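Local coordinates for protein putative metal-dependent phosphoesterase (Bifidobacterium adolescentis, PDB 3O0F) that hydrolyses phosphoester bonds with the help of a cluster of two irons and a zinc, binds AMP, and may act as a 5'-3' exonuclease on nucleic acids, at residues Ser84-Ala89 with Ala201-Asp206; Leu111-Arg116 with Ile144-Ile149; Glu231-Gly236 with Arg244-Ala249. One frame throughout, in Å; residues are numbered along the deposited sequence.

How the contacts relate
Contacts 1 and 2 flank the catalytic cleft, one on the metal side and one on the phosphate side of AMP, whereas contact 3 stands behind the metals. In contact 1, H86 and H203 bind one of the two irons; in contact 2, R113 and R146 hold the phosphate, and the two contacts are about 21 Å apart between centres. Contact 3, centred about 10 Å from contact 1, belongs to the same sheet and touches it: E231 OE1 accepts a probable hydrogen bond of 2.7 Å from H203 N, tying an iron ligand to the strand. Contacts 2 and 3 lie about 30 Å apart between centres, on opposite sides of the chain's centre.

Contact 1: Ser84-Ala89 with Ala201-Asp206; sequences SVHMLA and AAHAGD. With FE (Fe (III) ion), chain D.
H86 and H203 meet at an iron(III) ion, where the chain leaving strand 198-201 runs beside strand 83-90. From CB outward, the H86 side chain first packs its CB against the CB of A202, 4.0 Å away, and against CE1 of H203. CG lies 3.3 Å from the iron without bonding to it; with CG anti to the carbonyl carbon (chi1 -74°), the ring is directed so that ND1 binds the iron at 2.4 Å. CE1, bonded to ND1, is on the side where AMP touches the ring. H203 supplies NE2 to the same iron at 2.3 Å, its CG fitted between the backbone N and the carbonyl carbon. The two rings are oblique, with planes 60° apart, and ND1 of H86 lies at the edge of the H203 ring. Water 2 is a further iron ligand.

The backbones are held by A202 N, which donates to H86 O over 2.9 Å. On the same side, H86 N donates to water 1, which donates to A202 O, so a water bridges the second half of the exchange between H86 and A202. M87, a selenomethionine, forms an antiparallel non-hydrogen-bonded pair with A201; its CE comes unusually close to A201 CA, at 3.3 Å, with a nearly eclipsed end torsion (chi3 13°), so the exact methyl position is doubtful. L88 CG rests on A202 CB.

The contact holds two of the three protein ligands of this iron, E75 of strand 70-80 being the third. Strand 83-90 pairs with strand 70-80 on its other flank, A201 pairs onward with strand 229-233, and V188 of helix 185-194 packs under M87.

Contact 2: Leu111-Arg116 with Ile144-Ile149; sequences LRRTKR and IGRPHI. With AMP (adenosine monophosphate), chain B.
R113 and R146 come together around the phosphate of AMP, their guanidinium planes 77° apart. The hydrogen bonds to AMP from these two segments go to O2P and O3P. R113 NH2 reaches O2P at 2.6 Å from the edge of its guanidinium, and its NH1 makes a weak, longer bond to O3P. R146 grips from two places: its backbone N gives O2P a nearly straight bond of 2.9 Å, near the start of helix 146-155, while NH1 donates to O3P at 2.7 Å, in the plane of the group. Second partners are I178 O for R113 NH1 and V170 O for R146 NH2. T114 OG1 turns back to its own helix, bonding to R110 O.

Packing makes up the rest. The R113 chain, bent at chi2 and chi3, brings NH1 obliquely to within 3.5 Å of R146 CD. G145 lies against O2P, where a beta carbon would collide with the phosphate. I144 CG2 sits 3.7 Å from L111 CA, and the T114 and I149 side chains run antiparallel, side by side.

Helix 97-124 thus packs against the start of helix 146-155 and the loop before it; W129 of helix 129-133 packs on L111 and I144, and F166 of helix 162-166 on R146 and P147.

Contact 3: Glu231-Gly236 with Arg244-Ala249; sequences EVWHRG and RLLTIA
V232 and W233 of strand 229-233 pack against L245 and L246 of helix 239-252 within a beta-alpha-beta unit whose second strand is 255-258, part of the barrel-like PHP fold. The strand and helix segments approach to 8.9 Å between axes, with their N-to-C directions 130° apart.

V232 forms the middle of the interface and divides its branches between two leucines. CG2 meets CB of L245 at 4.0 Å, the two side chains lying side by side and pointing opposite ways, while CG1 meets CG of L246 at 4.1 Å, nearly at right angles. With CG1 anti to the backbone N (chi1 175°), that branch also lies over one face of the W233 indole, toward its rim. W233 in turn brings CH2 to CD1 of L246 at 3.9 Å. With an alanine here both methyls go, and the loss would probably leave a gap between the strand and the two leucines, with the W233 face missing its CG1 contact.

The next shell holds this part of the strand. V232 and W233 both bond through their backbones to T257 of strand 255-258, whose V256 packs under V232, W233 and A249, and V232 O accepts a bond from N237 ND2. R242, one helical turn ahead of L245 and L246, also packs on V232 and W233.

On the opposite side, toward the metals, E231 OE2 accepts a hydrogen bond from ND1 of H18, an iron ligand, and is likely to orient it. H234 NE2, bonded to OD2 of D261, another iron ligand, may do the same. At its other nitrogen, H234 ND1 accepts G236 N at 2.9 Å, the donor tilted 20° out of the imidazole plane.

Contact 1: Ser84-Ala89 with Ala201-Asp206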
loop_
_atom_site.group_PDB
_atom_site.type_symbol
_atom_site.label_atom_id
_atom_site.label_comp_id
_atom_site.label_asym_id
_atom_site.label_seq_id
_atom_site.Cartn_x
_atom_site.Cartn_y
_atom_site.Cartn_z
ATOM N N SER A 84 -7.455 -6.112 10.042
ATOM C CA SER A 84 -7.067 -5.574 8.725
ATOM C C SER A 84 -5.548 -5.692 8.530
ATOM O O SER A 84 -4.772 -5.257 9.377
ATOM C CB SER A 84 -7.509 -4.105 8.576
ATOM O OG SER A 84 -6.907 -3.484 7.442
ATOM N N VAL A 85 -5.127 -6.260 7.404
ATOM C CA VAL A 85 -3.711 -6.475 7.106
ATOM C C VAL A 85 -3.467 -5.990 5.674
ATOM O O VAL A 85 -4.204 -6.346 4.754
ATOM C CB VAL A 85 -3.314 -7.976 7.158
ATOM C CG1 VAL A 85 -1.816 -8.158 6.868
ATOM C CG2 VAL A 85 -3.674 -8.623 8.504
ATOM N N HIS A 86 -2.441 -5.179 5.495
ATOM C CA HIS A 86 -1.988 -4.781 4.187
ATOM C C HIS A 86 -0.692 -5.541 3.868
ATOM O O HIS A 86 0.220 -5.620 4.706
ATOM C CB HIS A 86 -1.794 -3.260 4.177
ATOM C CG HIS A 86 -3.089 -2.493 4.159
ATOM N ND1 HIS A 86 -3.162 -1.151 3.866
ATOM C CD2 HIS A 86 -4.369 -2.901 4.354
ATOM C CE1 HIS A 86 -4.422 -0.755 3.909
ATOM N NE2 HIS A 86 -5.176 -1.799 4.200
HETATM N N MSE A 87 -0.657 -6.128 2.674
HETATM C CA MSE A 87 0.457 -6.945 2.217
HETATM C C MSE A 87 1.098 -6.241 1.034
HETATM O O MSE A 87 0.426 -5.957 0.057
HETATM C CB MSE A 87 -0.051 -8.275 1.708
HETATM C CG MSE A 87 -0.957 -8.999 2.719
HETATM SE SE MSE A 87 -0.015 -10.156 3.941
HETATM C CE MSE A 87 1.845 -9.665 3.729
ATOM N N LEU A 88 2.401 -6.050 1.087
ATOM C CA LEU A 88 3.158 -5.512 -0.030
ATOM C C LEU A 88 3.655 -6.715 -0.857
ATOM O O LEU A 88 4.223 -7.661 -0.292
ATOM C CB LEU A 88 4.339 -4.704 0.514
ATOM C CG LEU A 88 4.049 -3.402 1.256
ATOM C CD1 LEU A 88 5.318 -2.922 1.935
ATOM C CD2 LEU A 88 3.495 -2.298 0.364
ATOM N N ALA A 89 3.417 -6.658 -2.166
ATOM C CA ALA A 89 3.739 -7.729 -3.115
ATOM C C ALA A 89 4.625 -7.144 -4.173
ATOM O O ALA A 89 4.257 -6.166 -4.808
ATOM C CB ALA A 89 2.490 -8.266 -3.761
ATOM N N ALA A 201 4.561 -8.250 5.032
ATOM C CA ALA A 201 3.473 -7.687 5.842
ATOM C C ALA A 201 3.796 -6.181 6.100
ATOM O O ALA A 201 4.861 -5.845 6.606
ATOM C CB ALA A 201 3.325 -8.483 7.192
ATOM N N ALA A 202 2.889 -5.302 5.670
ATOM C CA ALA A 202 3.042 -3.832 5.782
ATOM C C ALA A 202 2.648 -3.321 7.194
ATOM O O ALA A 202 1.719 -3.840 7.796
ATOM C CB ALA A 202 2.182 -3.117 4.728
ATOM N N HIS A 203 3.412 -2.354 7.698
ATOM C CA HIS A 203 3.232 -1.657 9.008
ATOM C C HIS A 203 2.495 -2.532 10.057
ATOM O O HIS A 203 1.414 -2.176 10.546
ATOM C CB HIS A 203 2.503 -0.304 8.770
ATOM C CG HIS A 203 1.321 -0.403 7.846
ATOM N ND1 HIS A 203 0.157 -1.070 8.191
ATOM C CD2 HIS A 203 1.118 0.070 6.589
ATOM C CE1 HIS A 203 -0.706 -1.013 7.186
ATOM N NE2 HIS A 203 -0.144 -0.334 6.200
ATOM N N ALA A 204 3.072 -3.679 10.403
ATOM C CA ALA A 204 2.299 -4.684 11.127
ATOM C C ALA A 204 2.177 -4.349 12.610
ATOM O O ALA A 204 1.409 -5.021 13.330
ATOM C CB ALA A 204 2.885 -6.099 10.936
ATOM N N GLY A 205 2.943 -3.352 13.064
ATOM C CA GLY A 205 2.858 -2.873 14.439
ATOM C C GLY A 205 2.035 -1.618 14.645
ATOM O O GLY A 205 2.123 -0.990 15.715
ATOM N N ASP A 206 1.223 -1.249 13.651
ATOM C CA ASP A 206 0.532 0.043 13.648
ATOM C C ASP A 206 -0.887 -0.065 14.282
ATOM O O ASP A 206 -1.756 -0.722 13.735
ATOM C CB ASP A 206 0.494 0.584 12.204
ATOM C CG ASP A 206 -0.119 1.966 12.092
ATOM O OD1 ASP A 206 -0.551 2.556 13.106
ATOM O OD2 ASP A 206 -0.158 2.473 10.952
HETATM FE FE FE D . -1.238 0.280 4.281
HETATM O O HOH W 1 -0.833 -4.607 7.960
HETATM O O HOH W 2 0.349 1.447 3.897
#

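Contact 2: Leu111-Arg116 with Ile144-Ile149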
loop_
_atom_site.group_PDB
_atom_site.type_symbol
_atom_site.label_atom_id
_atom_site.label_comp_id
_atom_site.label_asym_id
_atom_site.label_seq_id
_atom_site.Cartn_x
_atom_site.Cartn_y
_atom_site.Cartn_z
ATOM N N LEU A 111 -15.369 -0.381 -5.084
ATOM C CA LEU A 111 -16.254 0.526 -5.787
ATOM C C LEU A 111 -17.672 0.492 -5.199
ATOM O O LEU A 111 -18.268 1.543 -4.935
ATOM C CB LEU A 111 -16.335 0.145 -7.258
ATOM C CG LEU A 111 -17.085 1.127 -8.155
ATOM C CD1 LEU A 111 -16.401 2.473 -8.018
ATOM C CD2 LEU A 111 -17.126 0.672 -9.629
ATOM N N ARG A 112 -18.181 -0.718 -5.006
ATOM C CA ARG A 112 -19.521 -0.937 -4.505
ATOM C C ARG A 112 -19.692 -0.357 -3.111
ATOM O O ARG A 112 -20.668 0.329 -2.827
ATOM C CB ARG A 112 -19.786 -2.436 -4.459
ATOM C CG ARG A 112 -21.240 -2.787 -4.366
ATOM C CD ARG A 112 -21.450 -4.281 -4.494
ATOM N NE ARG A 112 -21.709 -4.885 -3.200
ATOM C CZ ARG A 112 -22.852 -4.733 -2.542
ATOM N NH1 ARG A 112 -23.816 -3.992 -3.064
ATOM N NH2 ARG A 112 -23.027 -5.317 -1.369
ATOM N N ARG A 113 -18.717 -0.654 -2.256
ATOM C CA ARG A 113 -18.679 -0.199 -0.882
ATOM C C ARG A 113 -18.594 1.329 -0.774
ATOM O O ARG A 113 -19.209 1.958 0.111
ATOM C CB ARG A 113 -17.413 -0.790 -0.257
ATOM C CG ARG A 113 -17.340 -0.909 1.226
ATOM C CD ARG A 113 -16.692 0.269 1.961
ATOM N NE ARG A 113 -15.511 0.844 1.357
ATOM C CZ ARG A 113 -14.400 1.206 2.012
ATOM N NH1 ARG A 113 -14.238 1.045 3.323
ATOM N NH2 ARG A 113 -13.414 1.728 1.316
ATOM N N THR A 114 -17.759 1.909 -1.631
ATOM C CA THR A 114 -17.416 3.316 -1.521
ATOM C C THR A 114 -18.617 4.130 -2.010
ATOM O O THR A 114 -18.945 5.153 -1.428
ATOM C CB THR A 114 -16.072 3.614 -2.248
ATOM O OG1 THR A 114 -15.015 2.863 -1.610
ATOM C CG2 THR A 114 -15.701 5.101 -2.173
ATOM N N LYS A 115 -19.308 3.620 -3.026
ATOM C CA LYS A 115 -20.570 4.208 -3.477
ATOM C C LYS A 115 -21.605 4.196 -2.349
ATOM O O LYS A 115 -22.270 5.184 -2.114
ATOM C CB LYS A 115 -21.148 3.439 -4.661
ATOM C CG LYS A 115 -20.520 3.727 -5.993
ATOM C CD LYS A 115 -21.211 2.910 -7.109
ATOM C CE LYS A 115 -20.858 3.425 -8.506
ATOM N NZ LYS A 115 -20.996 2.360 -9.545
ATOM N N ARG A 116 -21.735 3.077 -1.640
ATOM C CA ARG A 116 -22.776 2.972 -0.600
ATOM C C ARG A 116 -22.452 3.917 0.542
ATOM O O ARG A 116 -23.341 4.532 1.089
ATOM C CB ARG A 116 -22.964 1.532 -0.101
ATOM C CG ARG A 116 -23.909 0.689 -0.998
ATOM C CD ARG A 116 -24.107 -0.756 -0.505
ATOM N NE ARG A 116 -22.882 -1.556 -0.657
ATOM C CZ ARG A 116 -22.343 -2.353 0.277
ATOM N NH1 ARG A 116 -22.935 -2.510 1.468
ATOM N NH2 ARG A 116 -21.200 -3.013 0.010
ATOM N N ILE A 144 -10.300 2.825 -6.014
ATOM C CA ILE A 144 -11.025 3.798 -5.208
ATOM C C ILE A 144 -11.142 3.354 -3.746
ATOM O O ILE A 144 -11.175 2.168 -3.435
ATOM C CB ILE A 144 -12.438 3.954 -5.751
ATOM C CG1 ILE A 144 -13.051 5.307 -5.343
ATOM C CG2 ILE A 144 -13.308 2.783 -5.251
ATOM C CD1 ILE A 144 -14.352 5.666 -6.108
ATOM N N GLY A 145 -11.263 4.312 -2.842
ATOM C CA GLY A 145 -11.542 3.979 -1.460
ATOM C C GLY A 145 -11.895 5.220 -0.677
ATOM O O GLY A 145 -12.265 6.243 -1.251
ATOM N N ARG A 146 -11.772 5.130 0.646
ATOM C CA ARG A 146 -12.082 6.282 1.519
ATOM C C ARG A 146 -11.276 7.552 1.255
ATOM O O ARG A 146 -11.820 8.649 1.416
ATOM C CB ARG A 146 -12.037 5.875 2.997
ATOM C CG ARG A 146 -13.255 5.031 3.411
ATOM C CD ARG A 146 -12.881 4.028 4.460
ATOM N NE ARG A 146 -12.479 4.641 5.700
ATOM C CZ ARG A 146 -11.513 4.218 6.511
ATOM N NH1 ARG A 146 -10.753 3.179 6.223
ATOM N NH2 ARG A 146 -11.277 4.893 7.625
ATOM N N PRO A 147 -9.990 7.449 0.866
ATOM C CA PRO A 147 -9.286 8.705 0.594
ATOM C C PRO A 147 -9.924 9.623 -0.438
ATOM O O PRO A 147 -9.822 10.829 -0.295
ATOM C CB PRO A 147 -7.919 8.236 0.092
ATOM C CG PRO A 147 -7.691 6.992 0.817
ATOM C CD PRO A 147 -9.049 6.307 0.819
ATOM N N HIS A 148 -10.558 9.052 -1.459
ATOM C CA HIS A 148 -11.245 9.808 -2.469
ATOM C C HIS A 148 -12.516 10.463 -1.940
ATOM O O HIS A 148 -12.847 11.553 -2.361
ATOM C CB HIS A 148 -11.541 8.932 -3.700
ATOM C CG HIS A 148 -10.311 8.284 -4.253
ATOM N ND1 HIS A 148 -9.916 7.020 -3.889
ATOM C CD2 HIS A 148 -9.347 8.759 -5.071
ATOM C CE1 HIS A 148 -8.758 6.742 -4.456
ATOM N NE2 HIS A 148 -8.408 7.773 -5.207
ATOM N N ILE A 149 -13.213 9.796 -1.025
ATOM C CA ILE A 149 -14.286 10.425 -0.273
ATOM C C ILE A 149 -13.741 11.583 0.569
ATOM O O ILE A 149 -14.286 12.684 0.539
ATOM C CB ILE A 149 -15.027 9.457 0.692
ATOM C CG1 ILE A 149 -15.557 8.214 -0.029
ATOM C CG2 ILE A 149 -16.201 10.197 1.387
ATOM C CD1 ILE A 149 -16.381 7.270 0.880
HETATM P P AMP B . -10.085 2.102 2.640
HETATM O O1P AMP B . -9.152 1.004 2.280
HETATM O O2P AMP B . -10.899 2.488 1.432
HETATM O O3P AMP B . -10.916 1.853 3.900
HETATM O "O5'" AMP B . -9.171 3.382 2.962
HETATM C "C5'" AMP B . -8.337 3.384 4.094
HETATM C "C4'" AMP B . -6.982 3.824 3.632
HETATM O "O4'" AMP B . -6.901 5.261 3.429
HETATM C "C3'" AMP B . -5.915 3.445 4.654
HETATM O "O3'" AMP B . -5.155 2.360 4.136
HETATM C "C2'" AMP B . -5.095 4.723 4.627
HETATM O "O2'" AMP B . -3.892 4.926 5.369
HETATM C "C1'" AMP B . -5.506 5.556 3.422
HETATM N N9 AMP B . -5.194 6.990 3.572
HETATM C C8 AMP B . -4.731 7.770 2.593
HETATM N N7 AMP B . -4.556 9.031 3.043
HETATM C C5 AMP B . -4.913 9.064 4.337
HETATM C C6 AMP B . -4.967 10.078 5.403
HETATM N N6 AMP B . -4.581 11.377 5.179
HETATM N N1 AMP B . -5.430 9.676 6.603
HETATM C C2 AMP B . -5.825 8.418 6.869
HETATM N N3 AMP B . -5.793 7.446 5.947
HETATM C C4 AMP B . -5.345 7.705 4.689
#

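Contact 3: Glu231-Gly236 with Arg244-Ala249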
loop_
_atom_site.group_PDB
_atom_site.type_symbol
_atom_site.label_atom_id
_atom_site.label_comp_id
_atom_site.label_asym_id
_atom_site.label_seq_id
_atom_site.Cartn_x
_atom_site.Cartn_y
_atom_site.Cartn_z
ATOM N N GLU A 231 7.728 -5.237 7.132
ATOM C CA GLU A 231 8.042 -3.841 7.042
ATOM C C GLU A 231 8.194 -3.332 8.461
ATOM O O GLU A 231 7.214 -3.293 9.211
ATOM C CB GLU A 231 6.896 -3.105 6.328
ATOM C CG GLU A 231 7.089 -1.623 6.278
ATOM C CD GLU A 231 6.019 -0.933 5.455
ATOM O OE1 GLU A 231 4.821 -1.051 5.812
ATOM O OE2 GLU A 231 6.371 -0.264 4.453
ATOM N N VAL A 232 9.427 -2.969 8.824
ATOM C CA VAL A 232 9.746 -2.528 10.143
ATOM C C VAL A 232 9.914 -1.032 10.209
ATOM O O VAL A 232 9.401 -0.367 11.155
ATOM C CB VAL A 232 11.035 -3.234 10.705
ATOM C CG1 VAL A 232 11.407 -2.639 12.068
ATOM C CG2 VAL A 232 10.795 -4.758 10.797
ATOM N N TRP A 233 10.622 -0.485 9.229
ATOM C CA TRP A 233 10.959 0.933 9.263
ATOM C C TRP A 233 9.812 1.703 8.622
ATOM O O TRP A 233 9.766 1.891 7.401
ATOM C CB TRP A 233 12.280 1.200 8.576
ATOM C CG TRP A 233 13.352 0.168 8.866
ATOM C CD1 TRP A 233 13.997 -0.600 7.965
ATOM C CD2 TRP A 233 13.894 -0.158 10.146
ATOM N NE1 TRP A 233 14.938 -1.391 8.605
ATOM C CE2 TRP A 233 14.879 -1.145 9.947
ATOM C CE3 TRP A 233 13.651 0.307 11.450
ATOM C CZ2 TRP A 233 15.619 -1.699 11.009
ATOM C CZ3 TRP A 233 14.382 -0.233 12.508
ATOM C CH2 TRP A 233 15.359 -1.227 12.274
ATOM N N HIS A 234 8.873 2.131 9.469
ATOM C CA HIS A 234 7.633 2.764 9.023
ATOM C C HIS A 234 7.150 3.629 10.172
ATOM O O HIS A 234 7.211 3.227 11.328
ATOM C CB HIS A 234 6.595 1.717 8.664
ATOM C CG HIS A 234 5.320 2.266 8.072
ATOM N ND1 HIS A 234 4.327 2.831 8.836
ATOM C CD2 HIS A 234 4.857 2.272 6.797
ATOM C CE1 HIS A 234 3.330 3.213 8.058
ATOM N NE2 HIS A 234 3.616 2.867 6.818
ATOM N N ARG A 235 6.673 4.820 9.856
ATOM C CA ARG A 235 6.263 5.772 10.902
ATOM C C ARG A 235 5.125 5.252 11.794
ATOM O O ARG A 235 5.031 5.684 12.936
ATOM C CB ARG A 235 5.871 7.126 10.298
ATOM C CG ARG A 235 4.549 7.142 9.481
ATOM C CD ARG A 235 3.963 8.540 9.438
ATOM N NE ARG A 235 4.922 9.522 8.902
ATOM C CZ ARG A 235 4.838 10.844 9.072
ATOM N NH1 ARG A 235 3.848 11.404 9.750
ATOM N NH2 ARG A 235 5.743 11.611 8.538
ATOM N N GLY A 236 4.315 4.320 11.304
ATOM C CA GLY A 236 3.265 3.662 12.102
ATOM C C GLY A 236 3.688 2.571 13.102
ATOM O O GLY A 236 2.870 2.126 13.945
ATOM N N ARG A 244 10.041 -6.056 18.471
ATOM C CA ARG A 244 9.298 -7.313 18.373
ATOM C C ARG A 244 9.384 -7.888 16.931
ATOM O O ARG A 244 9.674 -9.067 16.719
ATOM C CB ARG A 244 7.852 -7.072 18.836
ATOM C CG ARG A 244 6.854 -8.105 18.367
ATOM C CD ARG A 244 5.509 -7.986 19.068
ATOM N NE ARG A 244 4.637 -8.978 18.455
ATOM C CZ ARG A 244 3.760 -8.747 17.485
ATOM N NH1 ARG A 244 3.508 -7.513 17.060
ATOM N NH2 ARG A 244 3.087 -9.770 16.947
ATOM N N LEU A 245 9.173 -7.059 15.931
ATOM C CA LEU A 245 9.160 -7.548 14.553
ATOM C C LEU A 245 10.573 -7.951 14.075
ATOM O O LEU A 245 10.722 -8.899 13.313
ATOM C CB LEU A 245 8.528 -6.472 13.627
ATOM C CG LEU A 245 7.045 -6.095 13.822
ATOM C CD1 LEU A 245 6.729 -4.826 12.979
ATOM C CD2 LEU A 245 6.046 -7.236 13.427
ATOM N N LEU A 246 11.599 -7.214 14.513
ATOM C CA LEU A 246 12.990 -7.530 14.166
ATOM C C LEU A 246 13.377 -8.899 14.744
ATOM O O LEU A 246 14.111 -9.650 14.124
ATOM C CB LEU A 246 13.947 -6.463 14.708
ATOM C CG LEU A 246 13.973 -5.116 13.991
ATOM C CD1 LEU A 246 14.771 -4.113 14.811
ATOM C CD2 LEU A 246 14.482 -5.246 12.526
ATOM N N THR A 247 12.881 -9.196 15.941
ATOM C CA THR A 247 13.145 -10.448 16.572
ATOM C C THR A 247 12.507 -11.590 15.823
ATOM O O THR A 247 13.147 -12.623 15.626
ATOM C CB THR A 247 12.688 -10.433 18.051
ATOM O OG1 THR A 247 13.427 -9.413 18.724
ATOM C CG2 THR A 247 12.932 -11.794 18.727
ATOM N N ILE A 248 11.238 -11.426 15.431
ATOM C CA ILE A 248 10.556 -12.424 14.641
ATOM C C ILE A 248 11.269 -12.643 13.297
ATOM O O ILE A 248 11.504 -13.791 12.890
ATOM C CB ILE A 248 9.074 -12.063 14.401
ATOM C CG1 ILE A 248 8.293 -12.125 15.743
ATOM C CG2 ILE A 248 8.477 -12.979 13.293
ATOM C CD1 ILE A 248 6.945 -11.401 15.705
ATOM N N ALA A 249 11.642 -11.546 12.637
ATOM C CA ALA A 249 12.384 -11.620 11.391
ATOM C C ALA A 249 13.752 -12.338 11.554
ATOM O O ALA A 249 14.104 -13.200 10.744
ATOM C CB ALA A 249 12.521 -10.200 10.733
#